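Local coordinates for protein cystathionine gamma-synthase (Xanthomonas oryzae pv. oryzae KACC 10331, PDB 6LD7) that probably forms cystathionine on the route to methionine, using pyridoxal 5'-phosphate as its cofactor, at residues A20-A23 against G24-R27; D56-R59 against S60-T64; D110-G113 against G114-R117; L229-Q232 against L233-W236; S245-D248 against A249-T252. The protein carries 1 engineered substitution. One frame throughout, in Å; residues are numbered along the deposited sequence.

The five contacts illustrate how local chemistry follows place in a fold. Contact 5 is wholly buried where subunits meet. Contact 1, also mostly buried, is a turn whose arginine pairs with a second subunit. Contacts 2 and 3 are partly buried helix starts: one has an asparagine cap, the other a tyrosine ring lying over a peptide nitrogen. Contact 4 is a surface stretch in mid-helix, where a histidine face and a bridging water join the packing, in contrast to the apolar phenylalanine-leucine packing of contact 5. Contacts 2 and 5 touch directly, with Asn62 and Thr64 packed on Pro246, whereas contact 3 lies about 31 Å from contact 2, centre to centre, within one chain.

Contact 1 (A20-A23 against G24-R27); sequences AVRA and GIDR
A type II beta turn from Arg22 to Ile25 brings the chain out of helix 16-21, and the same four residues set the Arg22 side chain against that of Ile25. The turn is closed by Ile25 N, which donates to Arg22 O over 3.3 Å from a position 56° out of the carbonyl plane. Gly24 occupies the third position of the turn with positive phi, the conformation that type II geometry needs there. A second donor, Arg27 NH1, reaches the same Arg22 O at 2.9 Å, though its N-H...O angle of 129° makes the bond weak. Above the turn, Ile25 offers its branch methyl CG2 to one face of the Arg22 guanidinium, over the centre and 3.7 Å from its plane. The arginine chain bends at chi3 (69°), which swings the flat group over the isoleucine, and CD1 of Ile25 lies 3.7 Å from Arg22 NH2. Asp26 OD2 is near the edge of the group, but at 4.1 Å from Arg22 NH2 it is beyond a salt bridge. Both of these polar ends bond to Thr333 of the second subunit, and Arg22 NH1 forms a salt bridge with Glu378 of that subunit. The guanidinium thus has hydrocarbon over a face and polar partners at its rim, so its buried charge is probably balanced mainly across the subunit interface.

Contact 2 (D56-R59 against S60-T64); sequences DYTR and SGNPT
Thr58 and Asn62 lie side by side and point the same way, with methyl CG2 of Thr58 a tight 3.1 Å from Asn62 ND2, a close approach and not a bond. Further back along the two side chains, Thr58 CB is 3.7 Å from Asn62 CB, so the approach runs along their length. With CG anti to the backbone N (chi1 171°), Asn62 sends its amide past the threonine methyl. Its two ends then part: ND2 donates to Val39 O, while OD1 turns to the backbone. Tyr57 and Arg59 are turned otherwise. CE2 of Tyr57 lies over one face of the Arg59 guanidinium, offset toward the rim. Tyr57 OH and Arg59 NE both bond to the pyridoxal phosphate-lysine side chain of the fourth subunit, which places this loop at a neighbour's active site, as in the trans-sulfuration family. Asn62 is the N-cap of helix 63-76: its OD1 accepts a weak bond from Thr64 N at 2.9 Å and a hydrogen bond from Arg65 N. Behind these groups the chain bends sharply around Tyr57 O. Ser60 N at 3.0 Å and Gly61 N at 3.3 Å donate to that oxygen from opposite faces of its carbonyl plane, the first 36° out of it, and the pair fixes the peptide between two neighbouring amides. Thr58 CA adds a C-H...O contact to Gly61 O at 3.4 Å. A water bridges the loop, accepting from Asp56 N and probably donating to Gly61 O, 2.8 Å away, although other acceptors compete for its protons.

Contact 3 (D110-G113 against G114-R117); sequences DAYG and GSWR
At the start of helix 113-124 the Tyr112 ring lies against Gly114, while Trp116 reaches back to Ala111; Tyr112 occupies the N-cap position between strand 104-108 and that helix. A chi1 of 179° turns the ring away from the tyrosine's own amide and lays it flat beneath the first turn: Gly114 N sits over the centre of one face, 3.4 Å above the plane. Since Gly114 has no side chain, the ring can come within 3.5 Å of its CA, measured from Tyr112 CE2. The carbonyl of the same tyrosine accepts from two amides of the first turn. Trp116 N bonds to Tyr112 O at 2.9 Å, in the carbonyl plane with a C=O...N angle of 157°, and Ser115 N adds a weak bond. One residue on, Arg117 N donates to Gly113 O, so the regular helical pattern is established at once. Trp116 turns back toward the entering loop. Its indole meets Ala111 O edge-on, with CD1 at 3.2 Å from that oxygen, and the same CD1 packs on Ala111 CB at 4.0 Å. NE1 of the indole adds a weak bond to Pro108 O, while the ring also packs on Leu130 and Thr132 of strand 129-133. The phenol end of Tyr112 bonds to Arg59 of the fourth subunit, consistent with a position bordering the active site between subunits. At the edge of the tyrosine ring and in its plane, Ser115 OG stands 3.5 Å from Tyr112 CD2.

Contact 4 (L229-Q232 against L233-W236); sequences LHQQ and LVWW
Val234 lays its CG2 methyl over the face of the His230 imidazole, 4.0 Å from the ring centroid and 27° off the normal, a CH-pi contact one helical turn apart. The methyl is nearest the outer rim, at 3.7 Å from His230 CE1. One residue back, Leu229 and Leu233 touch more loosely, CD2 of the first being 4.4 Å from CG of the second. On another side of the turn, Gln232 and Trp236 share a water: it donates to Gln232 OE1 at 2.6 Å and accepts from Trp236 NE1 at 3.1 Å. The glutamine reaches it because its chain is extended beyond CG (chi2 175°). The indole edge of Trp236 also faces the backbone, CD1 lying 3.2 Å from Gln232 O. Over one face of that indole comes the rim of Trp235, whose CZ3 sits 3.7 Å above the ring centre. These groups are spaced by the i to i+4 bonds of helix 227-240, among them Val234 N to His230 O, in the carbonyl plane, and the nearly straight Trp236 N to Gln232 O. Further out, Leu233 packs on Val82, Leu202 and Val222 of three neighbouring strands of the seven-stranded sheet, sharing the sheet-facing side of the helix with Leu229, His230 and Val234, and together with Trp236 it also meets Leu93 and Ala97 of helix 87-98. The two tryptophans extend toward the fourth subunit, Trp235 packing on its Arg117 and Trp236 on its Ala121.

Contact 5 (S245-D248 against A249-T252); sequences SPFD and AFLT
Ala249, Phe250 and Leu251 donate their amides to the carbonyls of Ser245, Pro246 and Phe247, the bonds of an alpha helix from its first turn, with Leu251 N 3.0 Å from Phe247 O. Ahead of that turn, Ser245 OG accepts from Asp248 N at 3.2 Å, and the N-H...O angle of 173° makes this capping bond nearly straight. Among the side chains, Phe247 and Leu251 meet most closely: CE2 of the ring touches methyl CD1 of Leu251 at 3.6 Å, the approach being oblique to the ring. With chi1 at 179° the phenyl stands opposite its own N and leans along the helix toward the next turn. From the other rim, Phe247 CE1 packs on Phe250 CD2 at 4.3 Å. The Phe250 ring is turned with its edge to the backbone, and CD2 lies 3.9 Å from Phe247 O in the ring plane. Beyond the helix, Phe247 stacks on Phe247 of the fourth subunit, and Leu251 packs on Leu251 of the second. Ser245 OG bonds to Asp248 OD1 of the fourth subunit, and Asp248 OD1 to that subunit's Ser245 OG, so the cap is held in part from the neighbouring chain. Contacts between identical residues point to packing about symmetry axes of the tetramer. The segment opens with a serine N-cap and proline at the first helical position, a familiar way to begin an alpha helix, here buried between subunits.

Contact 1 (A20-A23 against G24-R27)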
loop_
_atom_site.group_PDB
_atom_site.type_symbol
_atom_site.label_atom_id
_atom_site.label_comp_id
_atom_site.label_asym_id
_atom_site.label_seq_id
_atom_site.Cartn_x
_atom_site.Cartn_y
_atom_site.Cartn_z
ATOM N N ALA C 20 -18.757 12.543 5.715
ATOM C CA ALA C 20 -17.313 12.297 5.516
ATOM C C ALA C 20 -16.877 11.060 6.339
ATOM O O ALA C 20 -16.206 10.131 5.852
ATOM C CB ALA C 20 -16.550 13.551 5.919
ATOM N N VAL C 21 -17.348 10.998 7.566
ATOM C CA VAL C 21 -16.951 9.922 8.497
ATOM C C VAL C 21 -17.487 8.631 7.953
ATOM O O VAL C 21 -16.745 7.672 8.047
ATOM C CB VAL C 21 -17.483 10.134 9.938
ATOM C CG1 VAL C 21 -17.351 8.869 10.751
ATOM C CG2 VAL C 21 -16.780 11.261 10.646
ATOM N N ARG C 22 -18.714 8.635 7.422
ATOM C CA ARG C 22 -19.390 7.390 6.919
ATOM C C ARG C 22 -19.239 7.235 5.387
ATOM O O ARG C 22 -19.808 6.268 4.884
ATOM C CB ARG C 22 -20.875 7.307 7.347
ATOM C CG ARG C 22 -20.995 7.277 8.879
ATOM C CD ARG C 22 -22.310 6.924 9.543
ATOM N NE ARG C 22 -22.698 5.534 9.371
ATOM C CZ ARG C 22 -22.216 4.514 10.065
ATOM N NH1 ARG C 22 -21.308 4.688 11.029
ATOM N NH2 ARG C 22 -22.662 3.297 9.781
ATOM N N ALA C 23 -18.319 7.912 4.702
ATOM C CA ALA C 23 -18.170 7.714 3.225
ATOM C C ALA C 23 -17.708 6.252 2.896
ATOM O O ALA C 23 -16.873 5.601 3.571
ATOM C CB ALA C 23 -17.277 8.862 2.751
ATOM N N GLY C 24 -18.378 5.528 2.034
ATOM C CA GLY C 24 -18.144 4.036 1.947
ATOM C C GLY C 24 -17.958 3.079 3.200
ATOM O O GLY C 24 -17.548 1.950 2.946
ATOM N N ILE C 25 -18.385 3.338 4.451
ATOM C CA ILE C 25 -18.715 2.250 5.412
ATOM C C ILE C 25 -19.975 1.505 4.921
ATOM O O ILE C 25 -20.823 2.176 4.371
ATOM C CB ILE C 25 -18.926 2.738 6.871
ATOM C CG1 ILE C 25 -19.293 1.537 7.742
ATOM C CG2 ILE C 25 -20.051 3.743 6.987
ATOM C CD1 ILE C 25 -19.331 1.767 9.244
ATOM N N ASP C 26 -20.103 0.177 5.003
ATOM C CA ASP C 26 -21.308 -0.538 4.434
ATOM C C ASP C 26 -21.497 -0.193 2.934
ATOM O O ASP C 26 -22.536 0.380 2.521
ATOM C CB ASP C 26 -22.627 -0.144 5.141
ATOM C CG ASP C 26 -22.865 -0.718 6.539
ATOM O OD1 ASP C 26 -22.597 -1.946 6.730
ATOM O OD2 ASP C 26 -23.424 0.060 7.423
ATOM N N ARG C 27 -20.461 -0.337 2.147
ATOM C CA ARG C 27 -20.457 -0.028 0.685
ATOM C C ARG C 27 -20.010 -1.294 -0.083
ATOM O O ARG C 27 -20.227 -1.369 -1.236
ATOM C CB ARG C 27 -19.477 1.123 0.386
ATOM C CG ARG C 27 -20.065 2.418 -0.193
ATOM C CD ARG C 27 -21.178 3.157 0.548
ATOM N NE ARG C 27 -21.249 4.618 0.300
ATOM C CZ ARG C 27 -21.249 5.576 1.253
ATOM N NH1 ARG C 27 -21.104 5.275 2.533
ATOM N NH2 ARG C 27 -21.320 6.855 0.938
#

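Contact 2 (D56-R59 against S60-T64)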
loop_
_atom_site.group_PDB
_atom_site.type_symbol
_atom_site.label_atom_id
_atom_site.label_comp_id
_atom_site.label_asym_id
_atom_site.label_seq_id
_atom_site.Cartn_x
_atom_site.Cartn_y
_atom_site.Cartn_z
ATOM N N ASP C 56 -14.815 -0.786 -16.817
ATOM C CA ASP C 56 -14.032 -1.570 -17.824
ATOM C C ASP C 56 -12.513 -1.263 -17.664
ATOM O O ASP C 56 -11.694 -2.165 -17.875
ATOM C CB ASP C 56 -14.581 -1.364 -19.249
ATOM C CG ASP C 56 -14.337 0.054 -19.740
ATOM O OD1 ASP C 56 -14.622 0.998 -18.998
ATOM O OD2 ASP C 56 -13.723 0.196 -20.796
ATOM N N TYR C 57 -12.124 -0.033 -17.343
ATOM C CA TYR C 57 -10.678 0.353 -17.381
ATOM C C TYR C 57 -10.403 1.498 -16.398
ATOM O O TYR C 57 -11.132 2.561 -16.617
ATOM C CB TYR C 57 -10.307 0.782 -18.825
ATOM C CG TYR C 57 -8.828 0.861 -19.066
ATOM C CD1 TYR C 57 -8.008 -0.274 -18.965
ATOM C CD2 TYR C 57 -8.242 2.093 -19.325
ATOM C CE1 TYR C 57 -6.627 -0.195 -19.178
ATOM C CE2 TYR C 57 -6.862 2.199 -19.478
ATOM C CZ TYR C 57 -6.055 1.055 -19.437
ATOM O OH TYR C 57 -4.725 1.214 -19.699
ATOM N N THR C 58 -9.403 1.379 -15.489
ATOM C CA THR C 58 -9.239 2.360 -14.400
ATOM C C THR C 58 -8.928 3.786 -14.891
ATOM O O THR C 58 -9.454 4.653 -14.200
ATOM C CB THR C 58 -8.511 2.026 -13.080
ATOM O OG1 THR C 58 -7.279 2.633 -12.574
ATOM C CG2 THR C 58 -8.873 0.664 -12.670
ATOM N N ARG C 59 -8.335 4.027 -16.066
ATOM C CA ARG C 59 -7.987 5.406 -16.486
ATOM C C ARG C 59 -9.337 6.148 -16.576
ATOM O O ARG C 59 -9.419 7.332 -16.244
ATOM C CB ARG C 59 -7.232 5.518 -17.815
ATOM C CG ARG C 59 -7.350 6.933 -18.400
ATOM C CD ARG C 59 -6.401 7.278 -19.483
ATOM N NE ARG C 59 -6.036 6.151 -20.338
ATOM C CZ ARG C 59 -6.809 5.658 -21.323
ATOM N NH1 ARG C 59 -8.005 6.184 -21.501
ATOM N NH2 ARG C 59 -6.396 4.658 -22.122
ATOM N N SER C 60 -10.388 5.430 -16.956
ATOM C CA SER C 60 -11.687 6.031 -17.349
ATOM C C SER C 60 -12.685 6.088 -16.130
ATOM O O SER C 60 -13.309 7.157 -15.918
ATOM C CB SER C 60 -12.096 5.245 -18.576
ATOM O OG SER C 60 -13.378 4.793 -18.407
ATOM N N GLY C 61 -12.710 5.060 -15.264
ATOM C CA GLY C 61 -13.621 4.848 -14.119
ATOM C C GLY C 61 -13.033 3.744 -13.205
ATOM O O GLY C 61 -12.518 2.701 -13.709
ATOM N N ASN C 62 -13.005 3.960 -11.893
ATOM C CA ASN C 62 -12.502 2.972 -10.890
ATOM C C ASN C 62 -13.311 3.188 -9.631
ATOM O O ASN C 62 -13.574 4.345 -9.292
ATOM C CB ASN C 62 -11.035 3.193 -10.614
ATOM C CG ASN C 62 -10.537 2.376 -9.468
ATOM O OD1 ASN C 62 -10.795 2.787 -8.331
ATOM N ND2 ASN C 62 -9.833 1.273 -9.782
ATOM N N PRO C 63 -13.840 2.115 -8.999
ATOM C CA PRO C 63 -14.751 2.293 -7.865
ATOM C C PRO C 63 -14.117 2.932 -6.631
ATOM O O PRO C 63 -14.824 3.654 -5.928
ATOM C CB PRO C 63 -15.262 0.889 -7.514
ATOM C CG PRO C 63 -14.340 -0.024 -8.219
ATOM C CD PRO C 63 -13.702 0.707 -9.388
ATOM N N THR C 64 -12.860 2.663 -6.341
ATOM C CA THR C 64 -12.191 3.287 -5.156
ATOM C C THR C 64 -12.080 4.810 -5.384
ATOM O O THR C 64 -12.375 5.614 -4.464
ATOM C CB THR C 64 -10.831 2.643 -4.916
ATOM O OG1 THR C 64 -11.113 1.255 -4.648
ATOM C CG2 THR C 64 -10.109 3.374 -3.800
HETATM O O HOH W 1 -14.060 1.976 -15.957
#

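Contact 3 (D110-G113 against G114-R117)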
loop_
_atom_site.group_PDB
_atom_site.type_symbol
_atom_site.label_atom_id
_atom_site.label_comp_id
_atom_site.label_asym_id
_atom_site.label_seq_id
_atom_site.Cartn_x
_atom_site.Cartn_y
_atom_site.Cartn_z
ATOM N N ASP C 110 -3.456 37.636 -7.146
ATOM C CA ASP C 110 -2.594 36.987 -6.127
ATOM C C ASP C 110 -2.842 35.455 -6.140
ATOM O O ASP C 110 -2.664 34.814 -5.128
ATOM C CB ASP C 110 -2.891 37.647 -4.773
ATOM C CG ASP C 110 -4.348 37.577 -4.313
ATOM O OD1 ASP C 110 -5.181 37.081 -5.070
ATOM O OD2 ASP C 110 -4.645 38.043 -3.150
ATOM N N ALA C 111 -3.368 34.877 -7.212
ATOM C CA ALA C 111 -3.620 33.404 -7.247
ATOM C C ALA C 111 -2.302 32.618 -6.984
ATOM O O ALA C 111 -1.242 33.118 -7.296
ATOM C CB ALA C 111 -4.204 33.007 -8.600
ATOM N N TYR C 112 -2.433 31.382 -6.558
ATOM C CA TYR C 112 -1.366 30.374 -6.440
ATOM C C TYR C 112 -0.363 30.446 -7.629
ATOM O O TYR C 112 -0.800 30.454 -8.813
ATOM C CB TYR C 112 -2.043 28.992 -6.294
ATOM C CG TYR C 112 -1.001 27.907 -6.182
ATOM C CD1 TYR C 112 0.021 28.002 -5.218
ATOM C CD2 TYR C 112 -0.973 26.848 -7.088
ATOM C CE1 TYR C 112 1.005 27.008 -5.136
ATOM C CE2 TYR C 112 -0.019 25.848 -7.014
ATOM C CZ TYR C 112 0.988 25.937 -6.051
ATOM O OH TYR C 112 1.954 24.974 -6.066
ATOM N N GLY C 113 0.941 30.565 -7.329
ATOM C CA GLY C 113 2.059 30.622 -8.288
ATOM C C GLY C 113 2.015 29.438 -9.302
ATOM O O GLY C 113 2.284 29.703 -10.502
ATOM N N GLY C 114 1.633 28.200 -8.901
ATOM C CA GLY C 114 1.558 27.068 -9.860
ATOM C C GLY C 114 0.413 27.312 -10.843
ATOM O O GLY C 114 0.532 27.049 -12.061
ATOM N N SER C 115 -0.626 27.983 -10.380
ATOM C CA SER C 115 -1.798 28.311 -11.222
ATOM C C SER C 115 -1.315 29.358 -12.220
ATOM O O SER C 115 -1.486 29.131 -13.435
ATOM C CB SER C 115 -2.988 28.782 -10.388
ATOM O OG SER C 115 -3.409 27.782 -9.449
ATOM N N TRP C 116 -0.649 30.416 -11.752
ATOM C CA TRP C 116 -0.093 31.484 -12.657
ATOM C C TRP C 116 0.862 30.856 -13.714
ATOM O O TRP C 116 0.797 31.266 -14.892
ATOM C CB TRP C 116 0.629 32.620 -11.882
ATOM C CG TRP C 116 -0.305 33.750 -11.582
ATOM C CD1 TRP C 116 -0.822 34.142 -10.349
ATOM C CD2 TRP C 116 -0.941 34.591 -12.577
ATOM N NE1 TRP C 116 -1.753 35.146 -10.530
ATOM C CE2 TRP C 116 -1.864 35.423 -11.881
ATOM C CE3 TRP C 116 -0.845 34.695 -13.975
ATOM C CZ2 TRP C 116 -2.584 36.415 -12.557
ATOM C CZ3 TRP C 116 -1.638 35.602 -14.628
ATOM C CH2 TRP C 116 -2.462 36.479 -13.926
ATOM N N ARG C 117 1.783 29.972 -13.297
ATOM C CA ARG C 117 2.795 29.348 -14.217
ATOM C C ARG C 117 2.052 28.621 -15.348
ATOM O O ARG C 117 2.369 28.855 -16.546
ATOM C CB ARG C 117 3.690 28.455 -13.377
ATOM C CG ARG C 117 4.525 27.475 -14.183
ATOM C CD ARG C 117 5.428 26.567 -13.391
ATOM N NE ARG C 117 4.984 25.736 -12.232
ATOM C CZ ARG C 117 3.791 25.056 -11.901
ATOM N NH1 ARG C 117 2.545 25.028 -12.535
ATOM N NH2 ARG C 117 3.948 24.351 -10.781
#

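Contact 4 (L229-Q232 against L233-W236)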
loop_
_atom_site.group_PDB
_atom_site.type_symbol
_atom_site.label_atom_id
_atom_site.label_comp_id
_atom_site.label_asym_id
_atom_site.label_seq_id
_atom_site.Cartn_x
_atom_site.Cartn_y
_atom_site.Cartn_z
ATOM N N LEU C 229 -21.985 19.398 -16.890
ATOM C CA LEU C 229 -20.561 19.796 -16.866
ATOM C C LEU C 229 -19.716 18.650 -16.236
ATOM O O LEU C 229 -18.515 18.460 -16.591
ATOM C CB LEU C 229 -20.413 21.045 -16.033
ATOM C CG LEU C 229 -19.439 22.085 -16.516
ATOM C CD1 LEU C 229 -19.071 23.021 -15.382
ATOM C CD2 LEU C 229 -18.265 21.544 -17.323
ATOM N N HIS C 230 -20.258 17.990 -15.218
ATOM C CA HIS C 230 -19.596 16.823 -14.565
ATOM C C HIS C 230 -19.188 15.774 -15.619
ATOM O O HIS C 230 -18.042 15.334 -15.589
ATOM C CB HIS C 230 -20.460 16.246 -13.465
ATOM C CG HIS C 230 -19.942 14.971 -12.939
ATOM N ND1 HIS C 230 -18.700 14.877 -12.327
ATOM C CD2 HIS C 230 -20.432 13.716 -13.013
ATOM C CE1 HIS C 230 -18.472 13.604 -12.021
ATOM N NE2 HIS C 230 -19.536 12.889 -12.399
ATOM N N GLN C 231 -20.078 15.442 -16.530
ATOM C CA GLN C 231 -19.906 14.436 -17.609
ATOM C C GLN C 231 -18.815 14.936 -18.559
ATOM O O GLN C 231 -18.006 14.132 -18.969
ATOM C CB GLN C 231 -21.225 14.090 -18.333
ATOM C CG GLN C 231 -22.146 13.147 -17.538
ATOM C CD GLN C 231 -21.515 11.893 -16.927
ATOM O OE1 GLN C 231 -21.837 11.452 -15.825
ATOM N NE2 GLN C 231 -20.568 11.272 -17.600
ATOM N N GLN C 232 -18.757 16.218 -18.852
ATOM C CA GLN C 232 -17.659 16.781 -19.654
ATOM C C GLN C 232 -16.350 16.669 -18.900
ATOM O O GLN C 232 -15.355 16.283 -19.547
ATOM C CB GLN C 232 -17.990 18.209 -20.023
ATOM C CG GLN C 232 -19.216 18.286 -20.953
ATOM C CD GLN C 232 -19.526 19.756 -21.152
ATOM O OE1 GLN C 232 -18.634 20.515 -21.445
ATOM N NE2 GLN C 232 -20.703 20.225 -20.791
ATOM N N LEU C 233 -16.336 16.860 -17.587
ATOM C CA LEU C 233 -15.051 16.724 -16.873
ATOM C C LEU C 233 -14.564 15.259 -16.878
ATOM O O LEU C 233 -13.338 15.036 -17.025
ATOM C CB LEU C 233 -15.182 17.252 -15.462
ATOM C CG LEU C 233 -15.497 18.744 -15.306
ATOM C CD1 LEU C 233 -15.938 18.933 -13.895
ATOM C CD2 LEU C 233 -14.273 19.585 -15.598
ATOM N N VAL C 234 -15.476 14.302 -16.742
ATOM C CA VAL C 234 -15.148 12.862 -16.754
ATOM C C VAL C 234 -14.516 12.554 -18.109
ATOM O O VAL C 234 -13.548 11.822 -18.194
ATOM C CB VAL C 234 -16.422 12.055 -16.474
ATOM C CG1 VAL C 234 -16.270 10.557 -16.834
ATOM C CG2 VAL C 234 -16.862 12.169 -14.991
ATOM N N TRP C 235 -15.122 13.035 -19.181
ATOM C CA TRP C 235 -14.665 12.710 -20.540
ATOM C C TRP C 235 -13.248 13.301 -20.755
ATOM O O TRP C 235 -12.381 12.580 -21.167
ATOM C CB TRP C 235 -15.694 13.251 -21.531
ATOM C CG TRP C 235 -15.383 12.808 -22.921
ATOM C CD1 TRP C 235 -15.995 11.768 -23.583
ATOM C CD2 TRP C 235 -14.394 13.401 -23.824
ATOM N NE1 TRP C 235 -15.467 11.705 -24.862
ATOM C CE2 TRP C 235 -14.482 12.662 -25.036
ATOM C CE3 TRP C 235 -13.523 14.508 -23.765
ATOM C CZ2 TRP C 235 -13.645 12.943 -26.130
ATOM C CZ3 TRP C 235 -12.683 14.777 -24.823
ATOM C CH2 TRP C 235 -12.756 14.012 -26.004
ATOM N N TRP C 236 -13.016 14.556 -20.396
ATOM C CA TRP C 236 -11.717 15.234 -20.557
ATOM C C TRP C 236 -10.657 14.605 -19.657
ATOM O O TRP C 236 -9.473 14.492 -20.101
ATOM C CB TRP C 236 -11.844 16.723 -20.345
ATOM C CG TRP C 236 -12.373 17.409 -21.570
ATOM C CD1 TRP C 236 -13.634 17.877 -21.747
ATOM C CD2 TRP C 236 -11.610 17.802 -22.725
ATOM N NE1 TRP C 236 -13.714 18.433 -22.979
ATOM C CE2 TRP C 236 -12.519 18.365 -23.628
ATOM C CE3 TRP C 236 -10.317 17.498 -23.174
ATOM C CZ2 TRP C 236 -12.151 18.832 -24.892
ATOM C CZ3 TRP C 236 -9.926 17.972 -24.408
ATOM C CH2 TRP C 236 -10.834 18.631 -25.253
HETATM O O HOH W 2 -16.386 19.921 -22.668
#

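Contact 5 (S245-D248 against A249-T252)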
loop_
_atom_site.group_PDB
_atom_site.type_symbol
_atom_site.label_atom_id
_atom_site.label_comp_id
_atom_site.label_asym_id
_atom_site.label_seq_id
_atom_site.Cartn_x
_atom_site.Cartn_y
_atom_site.Cartn_z
ATOM N N SER C 245 -4.428 7.660 -9.052
ATOM C CA SER C 245 -4.202 6.291 -8.569
ATOM C C SER C 245 -5.288 5.907 -7.553
ATOM O O SER C 245 -5.628 6.630 -6.627
ATOM C CB SER C 245 -2.853 6.339 -7.958
ATOM O OG SER C 245 -2.707 5.470 -6.881
ATOM N N PRO C 246 -5.868 4.712 -7.687
ATOM C CA PRO C 246 -6.795 4.187 -6.680
ATOM C C PRO C 246 -6.192 4.112 -5.295
ATOM O O PRO C 246 -6.895 4.330 -4.285
ATOM C CB PRO C 246 -7.069 2.774 -7.158
ATOM C CG PRO C 246 -6.941 2.934 -8.720
ATOM C CD PRO C 246 -5.769 3.867 -8.913
ATOM N N PHE C 247 -4.926 3.780 -5.213
ATOM C CA PHE C 247 -4.284 3.680 -3.884
ATOM C C PHE C 247 -4.346 5.070 -3.236
ATOM O O PHE C 247 -4.614 5.205 -2.022
ATOM C CB PHE C 247 -2.864 3.153 -3.971
ATOM C CG PHE C 247 -2.177 3.066 -2.622
ATOM C CD1 PHE C 247 -2.465 2.040 -1.747
ATOM C CD2 PHE C 247 -1.328 4.081 -2.199
ATOM C CE1 PHE C 247 -1.907 2.014 -0.477
ATOM C CE2 PHE C 247 -0.762 4.042 -0.936
ATOM C CZ PHE C 247 -1.031 2.978 -0.106
ATOM N N ASP C 248 -3.976 6.089 -3.980
ATOM C CA ASP C 248 -4.033 7.494 -3.464
ATOM C C ASP C 248 -5.458 7.871 -3.055
ATOM O O ASP C 248 -5.594 8.494 -1.996
ATOM C CB ASP C 248 -3.474 8.531 -4.452
ATOM C CG ASP C 248 -1.920 8.504 -4.540
ATOM O OD1 ASP C 248 -1.341 7.516 -4.001
ATOM O OD2 ASP C 248 -1.265 9.519 -5.110
ATOM N N ALA C 249 -6.475 7.449 -3.816
ATOM C CA ALA C 249 -7.862 7.716 -3.467
ATOM C C ALA C 249 -8.218 7.041 -2.150
ATOM O O ALA C 249 -8.992 7.589 -1.373
ATOM C CB ALA C 249 -8.785 7.322 -4.571
ATOM N N PHE C 250 -7.719 5.836 -1.940
ATOM C CA PHE C 250 -7.925 5.097 -0.680
ATOM C C PHE C 250 -7.337 5.902 0.488
ATOM O O PHE C 250 -8.014 6.053 1.568
ATOM C CB PHE C 250 -7.345 3.669 -0.750
ATOM C CG PHE C 250 -7.050 3.070 0.590
ATOM C CD1 PHE C 250 -8.092 2.561 1.366
ATOM C CD2 PHE C 250 -5.769 3.106 1.112
ATOM C CE1 PHE C 250 -7.857 2.077 2.637
ATOM C CE2 PHE C 250 -5.536 2.604 2.405
ATOM C CZ PHE C 250 -6.582 2.129 3.175
ATOM N N LEU C 251 -6.074 6.293 0.402
ATOM C CA LEU C 251 -5.450 7.013 1.527
ATOM C C LEU C 251 -6.178 8.359 1.747
ATOM O O LEU C 251 -6.298 8.788 2.908
ATOM C CB LEU C 251 -3.990 7.287 1.213
ATOM C CG LEU C 251 -3.005 6.155 1.518
ATOM C CD1 LEU C 251 -1.612 6.695 1.382
ATOM C CD2 LEU C 251 -3.252 5.587 2.940
ATOM N N THR C 252 -6.587 9.028 0.689
ATOM C CA THR C 252 -7.296 10.328 0.815
ATOM C C THR C 252 -8.686 10.196 1.387
ATOM O O THR C 252 -8.955 10.951 2.264
ATOM C CB THR C 252 -7.170 11.362 -0.313
ATOM O OG1 THR C 252 -8.223 12.293 -0.670
ATOM C CG2 THR C 252 -6.185 11.024 -1.341
#